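Local coordinates for COG0546: Predicted phosphatases (Streptococcus pneumoniae, PDB 2AH5), which is of unknown function but probably acts as a phosphatase, being a hydrolase of the haloacid dehalogenase-like family, at residues 145-149 with 150-154. Numbering follows the deposited sequence.
Sequences QALQT and HQLAP
L147 and L152, five residues apart, meet where helix 139-149 runs out: CD2 of L147 rests on CB of L152 at 3.7 Å, and the two side chains cross at about a right angle. The other methyl, CD1, lies alongside P154, 4.1 Å from its CA. The same two leucines are tied by a nearly straight backbone bond, L152 N to L147 O at 2.8 Å (N-H...O 173°). A second bond runs from Q151 N to Q148 O at 3.1 Å. Together the two bonds form a Schellman motif, a classic way of ending a helix, in which Q151 is the C-prime residue and adopts positive phi, reversing the chain so that L152 can return to L147. H150 still donates to A146 O in helical fashion, while CD2 of its ring brings an edge to the same oxygen, in plane, at 3.4 Å. One residue earlier, T149 N and OG1 both reach back a turn to Q145 O, from opposite faces of its carbonyl plane; chi1 of -56° sets the hydroxyl beside the backbone N, 2.8 Å from that oxygen. Farther out, Y130 OH hydrogen-bonds H150 NE2 and the ring of Y103 meets the imidazole. Both leucines also pack on F8 of strand 6-9, joining the helix end to the central parallel sheet just before the chain enters strand 157-161.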
loop_
_atom_site.group_PDB
_atom_site.type_symbol
_atom_site.label_atom_id
_atom_site.label_comp_id
_atom_site.label_asym_id
_atom_site.label_seq_id
_atom_site.Cartn_x
_atom_site.Cartn_y
_atom_site.Cartn_z
ATOM N N GLN A 145 -12.534 7.767 4.598
ATOM C CA GLN A 145 -13.638 6.876 4.288
ATOM C C GLN A 145 -13.717 5.691 5.283
ATOM O O GLN A 145 -14.809 5.370 5.793
ATOM C CB GLN A 145 -13.522 6.380 2.857
ATOM C CG GLN A 145 -14.692 5.481 2.488
ATOM C CD GLN A 145 -14.685 5.024 1.057
ATOM O OE1 GLN A 145 -13.768 5.336 0.285
ATOM N NE2 GLN A 145 -15.740 4.285 0.678
ATOM N N ALA A 146 -12.577 5.038 5.523
ATOM C CA ALA A 146 -12.495 3.940 6.493
ATOM C C ALA A 146 -12.986 4.381 7.880
ATOM O O ALA A 146 -13.819 3.705 8.494
ATOM C CB ALA A 146 -11.063 3.349 6.566
ATOM N N LEU A 147 -12.493 5.521 8.360
ATOM C CA LEU A 147 -12.851 6.012 9.694
ATOM C C LEU A 147 -14.346 6.325 9.809
ATOM O O LEU A 147 -15.033 5.819 10.718
ATOM C CB LEU A 147 -12.044 7.259 10.052
ATOM C CG LEU A 147 -10.544 7.176 10.368
ATOM C CD1 LEU A 147 -10.024 8.582 10.385
ATOM C CD2 LEU A 147 -10.323 6.497 11.716
ATOM N N GLN A 148 -14.846 7.130 8.870
ATOM C CA GLN A 148 -16.257 7.519 8.867
ATOM C C GLN A 148 -17.220 6.338 8.703
ATOM O O GLN A 148 -18.175 6.218 9.466
ATOM C CB GLN A 148 -16.509 8.625 7.845
ATOM C CG GLN A 148 -15.705 9.868 8.203
ATOM C CD GLN A 148 -15.829 10.986 7.194
ATOM O OE1 GLN A 148 -16.750 11.009 6.368
ATOM N NE2 GLN A 148 -14.897 11.929 7.261
ATOM N N THR A 149 -16.932 5.436 7.766
ATOM C CA THR A 149 -17.814 4.292 7.539
ATOM C C THR A 149 -17.930 3.415 8.791
ATOM O O THR A 149 -18.992 2.850 9.042
ATOM C CB THR A 149 -17.400 3.463 6.307
ATOM O OG1 THR A 149 -17.353 4.339 5.180
ATOM C CG2 THR A 149 -18.445 2.415 6.016
ATOM N N HIS A 150 -16.858 3.362 9.587
ATOM C CA HIS A 150 -16.819 2.511 10.777
ATOM C C HIS A 150 -16.982 3.275 12.080
ATOM O O HIS A 150 -16.773 2.721 13.175
ATOM C CB HIS A 150 -15.609 1.569 10.746
ATOM C CG HIS A 150 -15.710 0.577 9.641
ATOM N ND1 HIS A 150 -16.567 -0.502 9.701
ATOM C CD2 HIS A 150 -15.191 0.582 8.390
ATOM C CE1 HIS A 150 -16.505 -1.168 8.558
ATOM N NE2 HIS A 150 -15.682 -0.525 7.743
ATOM N N GLN A 151 -17.363 4.542 11.939
ATOM C CA GLN A 151 -17.743 5.388 13.065
ATOM C C GLN A 151 -16.593 5.477 14.063
ATOM O O GLN A 151 -16.800 5.306 15.255
ATOM C CB GLN A 151 -18.997 4.821 13.743
ATOM C CG GLN A 151 -20.256 4.960 12.914
ATOM C CD GLN A 151 -21.486 4.401 13.626
ATOM O OE1 GLN A 151 -21.757 4.709 14.790
ATOM N NE2 GLN A 151 -22.255 3.603 12.904
ATOM N N LEU A 152 -15.390 5.715 13.533
ATOM C CA LEU A 152 -14.174 5.846 14.332
ATOM C C LEU A 152 -13.690 7.279 14.345
ATOM O O LEU A 152 -13.650 7.940 13.293
ATOM C CB LEU A 152 -13.051 4.977 13.731
ATOM C CG LEU A 152 -13.236 3.465 13.681
ATOM C CD1 LEU A 152 -12.246 2.847 12.687
ATOM C CD2 LEU A 152 -13.010 2.900 15.101
ATOM N N ALA A 153 -13.268 7.730 15.523
ATOM C CA ALA A 153 -12.479 8.971 15.667
ATOM C C ALA A 153 -11.034 8.663 15.297
ATOM O O ALA A 153 -10.578 7.543 15.496
ATOM C CB ALA A 153 -12.549 9.496 17.074
ATOM N N PRO A 154 -10.322 9.643 14.727
ATOM C CA PRO A 154 -8.967 9.352 14.244
ATOM C C PRO A 154 -8.043 8.778 15.337
ATOM O O PRO A 154 -7.186 7.935 15.063
ATOM C CB PRO A 154 -8.471 10.716 13.784
ATOM C CG PRO A 154 -9.686 11.489 13.483
ATOM C CD PRO A 154 -10.701 11.041 14.478
HETATM O O HOH W 1 -20.351 1.345 11.357
#